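Local structure of Non-structural protein 11 (Prrsv 16244b, 5EYI) at residues A126-I134 against W215-Q223; V137-V148 against K172-V183. The protein acts as a uridylate-specific endoribonuclease, probably trimming the 5'-polyuridines made during viral RNA replication and so keeping host double-stranded RNA sensors from being triggered. The protein carries 1 engineered substitution. One frame throughout, in Å; residues are numbered along the deposited sequence.

How the interactions relate
Interactions 1 and 2 show how an active site can be assembled from segments distant in sequence. Both lie in the NendoU region, their centres about 11 Å apart. Residues 126-134 come first along the chain, then 137-148 and 172-183, and finally 215-223, so the two segments of interaction 2 fall between those of interaction 1. Helix 130-133 leads almost directly into strand 136-138. The contacts also meet in space: A132 O lies 3.2 Å from H146 N, a probable hydrogen bond, and F222 O receives a probable one from T179 OG1. The predicted catalytic residues H131 and H146 thus approach each other, one from each interaction, and both contacts reach the second subunit.

Interaction 1 (A126-I134 against W215-Q223); sequences AASLPHAFI and WRDKTAYFQ
L129 reaches from the N-cap position of helix 130-133 onto the bulged start of strand 219-223 and buries more surface here than any other residue. Its two methyls divide the work. CD2 lies against the backbone of K218, 3.6 Å from K218 N, while L129 CD1 meets the methyl of A220, 4.2 Å from A220 CB. The short helix then brings A132 over the strand, its CB 3.5 Å from A220 N; the same methyl also lies over the centre of the F133 ring, so that it touches an aromatic face as well as the strand backbone.

T219 contributes a polar contact. With OG1 anti to the backbone N (chi1 -162°), the hydroxyl is presented to the edge of the H131 ring, in its plane. T219 OG1 and H131 ND1, 3.5 Å apart, form a weak hydrogen bond that is nearly straight, at 160°. H131 is a predicted active-site residue, and the side chain of T219 also lies near that of H146, another. H131 CB also lies 3.2 Å from K218 O. A water bridges the two segments, accepting from H131 N at 2.9 Å and donating to K218 O, so a first-turn helix amide is joined to a bulge carbonyl. The bulge is of the classic type: K218 and T219 both face W215, whose carbonyl oxygen accepts from both of their amides.

Strand 219-223 is the outermost strand, within this chain, of an antiparallel sheet, and A220 and Y221 pack on V214 and M213 of the adjoining strand 208-215. Helix 130-133 covers the beginning of that edge strand, while W215 meets Y191 and W201 of the second subunit.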
loop_
_atom_site.group_PDB
_atom_site.type_symbol
_atom_site.label_atom_id
_atom_site.label_comp_id
_atom_site.label_asym_id
_atom_site.label_seq_id
_atom_site.Cartn_x
_atom_site.Cartn_y
_atom_site.Cartn_z
ATOM N N ALA A 126 8.805 4.226 15.416
ATOM C CA ALA A 126 7.815 3.259 15.878
ATOM C C ALA A 126 6.630 3.962 16.559
ATOM O O ALA A 126 5.472 3.655 16.266
ATOM C CB ALA A 126 8.467 2.252 16.809
ATOM N N ALA A 127 6.928 4.934 17.427
ATOM C CA ALA A 127 5.896 5.725 18.111
ATOM C C ALA A 127 5.051 6.618 17.185
ATOM O O ALA A 127 3.934 6.972 17.543
ATOM C CB ALA A 127 6.521 6.573 19.210
ATOM N N SER A 128 5.578 6.994 16.024
ATOM C CA SER A 128 4.816 7.796 15.055
ATOM C C SER A 128 3.725 6.990 14.313
ATOM O O SER A 128 2.762 7.574 13.824
ATOM C CB SER A 128 5.760 8.464 14.048
ATOM O OG SER A 128 6.318 7.525 13.142
ATOM N N LEU A 129 3.895 5.669 14.212
ATOM C CA LEU A 129 2.877 4.770 13.667
ATOM C C LEU A 129 2.705 3.570 14.610
ATOM O O LEU A 129 3.106 2.449 14.282
ATOM C CB LEU A 129 3.271 4.291 12.260
ATOM C CG LEU A 129 2.725 4.955 11.003
ATOM C CD1 LEU A 129 2.950 4.006 9.837
ATOM C CD2 LEU A 129 1.247 5.306 11.093
ATOM N N PRO A 130 2.109 3.798 15.796
ATOM C CA PRO A 130 2.079 2.724 16.806
ATOM C C PRO A 130 1.310 1.483 16.360
ATOM O O PRO A 130 1.687 0.373 16.724
ATOM C CB PRO A 130 1.411 3.382 18.017
ATOM C CG PRO A 130 0.667 4.538 17.473
ATOM C CD PRO A 130 1.383 4.999 16.241
ATOM N N HIS A 131 0.254 1.663 15.573
ATOM C CA HIS A 131 -0.485 0.522 15.074
ATOM C C HIS A 131 0.456 -0.344 14.253
ATOM O O HIS A 131 0.660 -1.494 14.613
ATOM C CB HIS A 131 -1.703 0.918 14.257
ATOM C CG HIS A 131 -2.632 -0.224 13.991
ATOM N ND1 HIS A 131 -2.481 -1.079 12.919
ATOM C CD2 HIS A 131 -3.715 -0.663 14.672
ATOM C CE1 HIS A 131 -3.444 -1.984 12.943
ATOM N NE2 HIS A 131 -4.200 -1.759 14.002
ATOM N N ALA A 132 1.085 0.233 13.227
ATOM C CA ALA A 132 2.058 -0.486 12.371
ATOM C C ALA A 132 3.151 -1.248 13.119
ATOM O O ALA A 132 3.383 -2.434 12.847
ATOM C CB ALA A 132 2.723 0.471 11.391
ATOM N N PHE A 133 3.817 -0.560 14.046
ATOM C CA PHE A 133 5.108 -1.004 14.578
ATOM C C PHE A 133 5.121 -1.498 16.029
ATOM O O PHE A 133 6.022 -2.253 16.408
ATOM C CB PHE A 133 6.147 0.112 14.375
ATOM C CG PHE A 133 6.304 0.546 12.931
ATOM C CD1 PHE A 133 6.509 -0.392 11.918
ATOM C CD2 PHE A 133 6.259 1.896 12.583
ATOM C CE1 PHE A 133 6.655 0.004 10.597
ATOM C CE2 PHE A 133 6.402 2.295 11.265
ATOM C CZ PHE A 133 6.598 1.348 10.270
ATOM N N ILE A 134 4.141 -1.092 16.834
ATOM C CA ILE A 134 4.030 -1.553 18.223
ATOM C C ILE A 134 2.958 -2.657 18.342
ATOM O O ILE A 134 3.208 -3.722 18.914
ATOM C CB ILE A 134 3.793 -0.358 19.174
ATOM C CG1 ILE A 134 5.017 0.579 19.125
ATOM C CG2 ILE A 134 3.534 -0.831 20.600
ATOM C CD1 ILE A 134 4.836 1.914 19.832
ATOM N N TRP A 215 -1.091 2.902 4.909
ATOM C CA TRP A 215 -2.306 3.667 5.121
ATOM C C TRP A 215 -1.989 4.866 6.009
ATOM O O TRP A 215 -1.603 4.703 7.178
ATOM C CB TRP A 215 -3.384 2.813 5.768
ATOM C CG TRP A 215 -4.090 1.953 4.797
ATOM C CD1 TRP A 215 -5.279 2.215 4.199
ATOM C CD2 TRP A 215 -3.655 0.686 4.296
ATOM N NE1 TRP A 215 -5.627 1.186 3.362
ATOM C CE2 TRP A 215 -4.647 0.232 3.400
ATOM C CE3 TRP A 215 -2.530 -0.116 4.526
ATOM C CZ2 TRP A 215 -4.549 -0.986 2.727
ATOM C CZ3 TRP A 215 -2.430 -1.322 3.854
ATOM C CH2 TRP A 215 -3.436 -1.748 2.964
ATOM N N ARG A 216 -2.160 6.056 5.428
ATOM C CA ARG A 216 -1.879 7.354 6.065
ATOM C C ARG A 216 -2.321 7.403 7.519
ATOM O O ARG A 216 -3.477 7.139 7.817
ATOM C CB ARG A 216 -2.589 8.472 5.289
ATOM C CG ARG A 216 -2.080 9.869 5.577
ATOM C CD ARG A 216 -2.881 10.909 4.802
ATOM N NE ARG A 216 -2.121 12.141 4.587
ATOM N N ASP A 217 -1.378 7.700 8.411
ATOM C CA ASP A 217 -1.620 7.800 9.862
ATOM C C ASP A 217 -2.253 6.572 10.511
ATOM O O ASP A 217 -2.862 6.692 11.577
ATOM C CB ASP A 217 -2.478 9.029 10.177
ATOM C CG ASP A 217 -1.859 10.304 9.683
ATOM O OD1 ASP A 217 -0.638 10.486 9.868
ATOM O OD2 ASP A 217 -2.597 11.127 9.108
ATOM N N LYS A 218 -2.103 5.398 9.897
ATOM C CA LYS A 218 -2.726 4.185 10.417
ATOM C C LYS A 218 -1.731 3.044 10.498
ATOM O O LYS A 218 -1.320 2.679 11.587
ATOM C CB LYS A 218 -3.962 3.812 9.603
ATOM C CG LYS A 218 -5.158 4.670 9.980
ATOM C CD LYS A 218 -6.313 4.589 8.993
ATOM C CE LYS A 218 -7.446 5.497 9.456
ATOM N NZ LYS A 218 -8.523 5.639 8.439
ATOM N N THR A 219 -1.318 2.500 9.364
ATOM C CA THR A 219 -0.511 1.288 9.384
ATOM C C THR A 219 0.351 1.169 8.149
ATOM O O THR A 219 0.180 1.898 7.164
ATOM C CB THR A 219 -1.401 0.019 9.577
ATOM O OG1 THR A 219 -0.602 -1.099 10.009
ATOM C CG2 THR A 219 -2.166 -0.339 8.296
ATOM N N ALA A 220 1.298 0.247 8.233
ATOM C CA ALA A 220 2.187 -0.062 7.131
ATOM C C ALA A 220 2.743 -1.462 7.316
ATOM O O ALA A 220 3.010 -1.889 8.440
ATOM C CB ALA A 220 3.316 0.946 7.028
ATOM N N TYR A 221 2.892 -2.170 6.210
ATOM C CA TYR A 221 3.429 -3.513 6.237
ATOM C C TYR A 221 3.960 -3.893 4.884
ATOM O O TYR A 221 3.527 -3.346 3.857
ATOM C CB TYR A 221 2.379 -4.529 6.687
ATOM C CG TYR A 221 1.111 -4.620 5.850
ATOM C CD1 TYR A 221 -0.091 -4.108 6.318
ATOM C CD2 TYR A 221 1.108 -5.259 4.612
ATOM C CE1 TYR A 221 -1.259 -4.219 5.574
ATOM C CE2 TYR A 221 -0.042 -5.363 3.858
ATOM C CZ TYR A 221 -1.230 -4.851 4.339
ATOM O OH TYR A 221 -2.388 -4.969 3.581
ATOM N N PHE A 222 4.893 -4.836 4.907
ATOM C CA PHE A 222 5.499 -5.360 3.701
ATOM C C PHE A 222 4.731 -6.564 3.215
ATOM O O PHE A 222 4.042 -7.235 3.979
ATOM C CB PHE A 222 6.944 -5.764 3.941
ATOM C CG PHE A 222 7.904 -4.625 3.892
ATOM C CD1 PHE A 222 8.277 -4.075 2.668
ATOM C CD2 PHE A 222 8.457 -4.119 5.054
ATOM C CE1 PHE A 222 9.189 -3.042 2.604
ATOM C CE2 PHE A 222 9.366 -3.082 5.001
ATOM C CZ PHE A 222 9.733 -2.543 3.776
ATOM N N GLN A 223 4.900 -6.839 1.935
ATOM C CA GLN A 223 4.230 -7.942 1.269
ATOM C C GLN A 223 5.158 -8.441 0.155
ATOM O O GLN A 223 5.882 -7.650 -0.459
ATOM C CB GLN A 223 2.878 -7.420 0.761
ATOM C CG GLN A 223 1.961 -8.438 0.130
ATOM C CD GLN A 223 2.109 -8.589 -1.380
ATOM O OE1 GLN A 223 1.503 -9.474 -1.986
ATOM N NE2 GLN A 223 2.894 -7.730 -1.992
HETATM O O HOH W 1 -0.505 3.797 13.774
#

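Interaction 2 (V137-V148 against K172-V183); sequences VKGTTVGGCHHV and KAAAALCTLTDV. Engineered in segment 172-183: A175 (natural residue Lys).
H146 O is gripped by two donors: T181 N, 3.2 Å away and 42° above the plane of the carbonyl, and a water at 2.6 Å from H146 O that also binds T181 OG1. The CA-H of L180 adds a weaker contact to the same oxygen. Next along the chain, H147 stretches its imidazole past T181, with CG anti to the backbone N (chi1 -158°), and its NE2 donates to V183 O at 2.7 Å. Since H147 ND1 is hydrogen-bonded to T149 OG1, the ring is held at both nitrogens, and V148 CG1 lies over one face, toward the rim. That methyl also touches D182, with V148 CG1 3.6 Å from D182 CB.

At the far end, strands 141-143 and 173-175 meet through a single bridge, T141 with A174, in which A174 N donates to T140 O at 3.1 Å and V142 N donates weakly to A174 O. The A173 methyl lies against the backbone of the type II' turn K138-T141 and packs on V137 CG1 at 3.6 Å. A175, an engineered residue that is lysine in nature and a predicted active-site position, places its CB beside V142 O. Between the two ends, C178 SG sits 3.3 Å from C145 O and approaches the H146 ring obliquely.

Backbone and water bonds tie down the carbonyl of H146, and two bonds fix the ring of its neighbour H147. H146 NE2 bonds to a carboxylate oxygen of E195 of the second subunit that also accepts from T179 N, so the setting of this imidazole probably depends on both chains.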
loop_
_atom_site.group_PDB
_atom_site.type_symbol
_atom_site.label_atom_id
_atom_site.label_comp_id
_atom_site.label_asym_id
_atom_site.label_seq_id
_atom_site.Cartn_x
_atom_site.Cartn_y
_atom_site.Cartn_z
ATOM N N VAL A 137 -4.704 -4.035 20.329
ATOM C CA VAL A 137 -5.785 -5.005 20.399
ATOM C C VAL A 137 -7.123 -4.280 20.309
ATOM O O VAL A 137 -7.354 -3.306 21.022
ATOM C CB VAL A 137 -5.691 -5.821 21.702
ATOM C CG1 VAL A 137 -6.939 -6.673 21.924
ATOM C CG2 VAL A 137 -4.439 -6.684 21.674
ATOM N N LYS A 138 -7.987 -4.761 19.422
ATOM C CA LYS A 138 -9.380 -4.326 19.352
ATOM C C LYS A 138 -10.249 -5.580 19.408
ATOM O O LYS A 138 -10.304 -6.346 18.448
ATOM C CB LYS A 138 -9.631 -3.530 18.065
ATOM C CG LYS A 138 -10.967 -2.790 18.027
ATOM C CD LYS A 138 -11.260 -2.182 16.653
ATOM C CE LYS A 138 -10.363 -0.986 16.340
ATOM N NZ LYS A 138 -10.644 -0.389 15.003
ATOM N N GLY A 139 -10.900 -5.800 20.549
ATOM C CA GLY A 139 -11.736 -6.980 20.757
ATOM C C GLY A 139 -10.889 -8.241 20.787
ATOM O O GLY A 139 -9.968 -8.351 21.601
ATOM N N THR A 140 -11.202 -9.177 19.886
ATOM C CA THR A 140 -10.431 -10.415 19.707
ATOM C C THR A 140 -9.384 -10.323 18.577
ATOM O O THR A 140 -8.835 -11.344 18.147
ATOM C CB THR A 140 -11.361 -11.621 19.426
ATOM O OG1 THR A 140 -12.114 -11.396 18.230
ATOM C CG2 THR A 140 -12.301 -11.859 20.600
ATOM N N THR A 141 -9.089 -9.113 18.112
ATOM C CA THR A 141 -8.188 -8.949 16.986
ATOM C C THR A 141 -6.971 -8.137 17.394
ATOM O O THR A 141 -7.102 -7.054 17.967
ATOM C CB THR A 141 -8.918 -8.301 15.810
ATOM O OG1 THR A 141 -10.001 -9.160 15.432
ATOM C CG2 THR A 141 -7.978 -8.114 14.605
ATOM N N VAL A 142 -5.785 -8.681 17.119
ATOM C CA VAL A 142 -4.557 -7.902 17.275
ATOM C C VAL A 142 -4.224 -7.342 15.900
ATOM O O VAL A 142 -4.290 -8.053 14.891
ATOM C CB VAL A 142 -3.367 -8.637 17.970
ATOM C CG1 VAL A 142 -3.418 -10.138 17.811
ATOM C CG2 VAL A 142 -2.011 -8.099 17.506
ATOM N N GLY A 143 -3.914 -6.050 15.880
ATOM C CA GLY A 143 -3.520 -5.342 14.671
ATOM C C GLY A 143 -2.080 -4.884 14.781
ATOM O O GLY A 143 -1.572 -4.649 15.879
ATOM N N GLY A 144 -1.422 -4.810 13.633
ATOM C CA GLY A 144 -0.181 -4.073 13.480
ATOM C C GLY A 144 1.063 -4.493 14.258
ATOM O O GLY A 144 1.723 -3.670 14.888
ATOM N N CYS A 145 1.425 -5.754 14.171
ATOM C CA CYS A 145 2.649 -6.227 14.802
ATOM C C CYS A 145 3.634 -6.585 13.717
ATOM O O CYS A 145 3.999 -7.746 13.556
ATOM C CB CYS A 145 2.323 -7.431 15.667
ATOM S SG CYS A 145 1.217 -6.962 16.989
ATOM N N HIS A 146 4.061 -5.577 12.966
ATOM C CA HIS A 146 4.832 -5.817 11.749
ATOM C C HIS A 146 6.341 -5.622 11.895
ATOM O O HIS A 146 7.056 -5.616 10.900
ATOM C CB HIS A 146 4.267 -4.970 10.619
ATOM C CG HIS A 146 2.859 -5.327 10.250
ATOM N ND1 HIS A 146 1.798 -4.488 10.496
ATOM C CD2 HIS A 146 2.336 -6.422 9.651
ATOM C CE1 HIS A 146 0.684 -5.047 10.060
ATOM N NE2 HIS A 146 0.982 -6.223 9.546
ATOM N N HIS A 147 6.833 -5.514 13.126
ATOM C CA HIS A 147 8.256 -5.328 13.352
ATOM C C HIS A 147 8.770 -6.272 14.430
ATOM O O HIS A 147 8.020 -6.714 15.297
ATOM C CB HIS A 147 8.562 -3.874 13.720
ATOM C CG HIS A 147 9.982 -3.483 13.469
ATOM N ND1 HIS A 147 10.848 -3.126 14.478
ATOM C CD2 HIS A 147 10.699 -3.426 12.324
ATOM C CE1 HIS A 147 12.035 -2.852 13.967
ATOM N NE2 HIS A 147 11.973 -3.029 12.659
ATOM N N VAL A 148 10.064 -6.566 14.356
ATOM C CA VAL A 148 10.735 -7.440 15.307
ATOM C C VAL A 148 10.678 -6.901 16.743
ATOM O O VAL A 148 10.837 -7.662 17.694
ATOM C CB VAL A 148 12.207 -7.673 14.891
ATOM C CG1 VAL A 148 13.048 -6.423 15.135
ATOM C CG2 VAL A 148 12.790 -8.890 15.603
ATOM N N LYS A 172 -6.987 -12.838 25.197
ATOM C CA LYS A 172 -7.732 -11.679 24.676
ATOM C C LYS A 172 -7.916 -11.738 23.170
ATOM O O LYS A 172 -9.044 -11.778 22.695
ATOM C CB LYS A 172 -7.034 -10.367 25.063
ATOM C CG LYS A 172 -6.784 -10.254 26.549
ATOM C CD LYS A 172 -6.301 -8.879 26.970
ATOM C CE LYS A 172 -5.868 -8.914 28.433
ATOM N NZ LYS A 172 -5.739 -7.562 29.044
ATOM N N ALA A 173 -6.814 -11.742 22.422
ATOM C CA ALA A 173 -6.873 -11.520 20.975
ATOM C C ALA A 173 -5.789 -12.280 20.208
ATOM O O ALA A 173 -4.806 -12.729 20.787
ATOM C CB ALA A 173 -6.760 -10.027 20.694
ATOM N N ALA A 174 -5.985 -12.383 18.902
ATOM C CA ALA A 174 -5.061 -13.073 18.009
ATOM C C ALA A 174 -5.171 -12.561 16.579
ATOM O O ALA A 174 -6.152 -11.921 16.208
ATOM C CB ALA A 174 -5.334 -14.570 18.043
ATOM N N ALA A 175 -4.133 -12.814 15.793
ATOM C CA ALA A 175 -4.199 -12.693 14.332
ATOM C C ALA A 175 -3.338 -13.806 13.743
ATOM O O ALA A 175 -2.154 -13.901 14.066
ATOM C CB ALA A 175 -3.721 -11.324 13.865
ATOM N N ALA A 176 -3.941 -14.624 12.878
ATOM C CA ALA A 176 -3.322 -15.861 12.378
ATOM C C ALA A 176 -2.067 -15.637 11.547
ATOM O O ALA A 176 -1.093 -16.376 11.677
ATOM C CB ALA A 176 -4.333 -16.665 11.566
ATOM N N LEU A 177 -2.104 -14.627 10.684
ATOM C CA LEU A 177 -1.019 -14.375 9.752
ATOM C C LEU A 177 -0.739 -12.888 9.684
ATOM O O LEU A 177 -1.631 -12.099 9.409
ATOM C CB LEU A 177 -1.366 -14.912 8.360
ATOM C CG LEU A 177 -1.592 -16.425 8.228
ATOM C CD1 LEU A 177 -2.151 -16.782 6.853
ATOM C CD2 LEU A 177 -0.310 -17.211 8.487
ATOM N N CYS A 178 0.506 -12.513 9.958
ATOM C CA CYS A 178 0.928 -11.138 9.809
ATOM C C CYS A 178 2.418 -11.077 9.449
ATOM O O CYS A 178 3.221 -11.883 9.921
ATOM C CB CYS A 178 0.533 -10.332 11.057
ATOM S SG CYS A 178 1.840 -9.766 12.147
ATOM N N THR A 179 2.759 -10.144 8.561
ATOM C CA THR A 179 4.102 -10.043 8.019
ATOM C C THR A 179 4.960 -9.213 8.941
ATOM O O THR A 179 4.478 -8.292 9.589
ATOM C CB THR A 179 4.130 -9.414 6.617
ATOM O OG1 THR A 179 3.479 -8.145 6.640
ATOM C CG2 THR A 179 3.454 -10.322 5.605
ATOM N N LEU A 180 6.243 -9.525 8.969
ATOM C CA LEU A 180 7.153 -8.916 9.917
ATOM C C LEU A 180 8.528 -8.777 9.294
ATOM O O LEU A 180 8.959 -9.665 8.557
ATOM C CB LEU A 180 7.205 -9.811 11.152
ATOM C CG LEU A 180 8.092 -9.439 12.332
ATOM C CD1 LEU A 180 7.443 -9.977 13.607
ATOM C CD2 LEU A 180 9.521 -9.951 12.173
ATOM N N THR A 181 9.202 -7.663 9.583
ATOM C CA THR A 181 10.613 -7.482 9.224
ATOM C C THR A 181 11.380 -6.962 10.429
ATOM O O THR A 181 10.779 -6.616 11.442
ATOM C CB THR A 181 10.801 -6.491 8.055
ATOM O OG1 THR A 181 10.576 -5.148 8.500
ATOM C CG2 THR A 181 9.851 -6.809 6.919
ATOM N N ASP A 182 12.706 -6.927 10.306
ATOM C CA ASP A 182 13.559 -6.239 11.277
ATOM C C ASP A 182 14.340 -5.065 10.674
ATOM O O ASP A 182 15.412 -4.701 11.175
ATOM C CB ASP A 182 14.491 -7.228 11.979
ATOM C CG ASP A 182 15.546 -7.812 11.071
ATOM O OD1 ASP A 182 15.697 -7.357 9.911
ATOM O OD2 ASP A 182 16.243 -8.730 11.542
ATOM N N VAL A 183 13.798 -4.462 9.616
ATOM C CA VAL A 183 14.462 -3.330 8.985
ATOM C C VAL A 183 14.549 -2.149 9.959
ATOM O O VAL A 183 13.656 -1.946 10.788
ATOM C CB VAL A 183 13.771 -2.863 7.682
ATOM C CG1 VAL A 183 13.674 -4.008 6.688
ATOM C CG2 VAL A 183 12.398 -2.268 7.952
HETATM O O HOH W 2 7.958 -4.592 8.639
#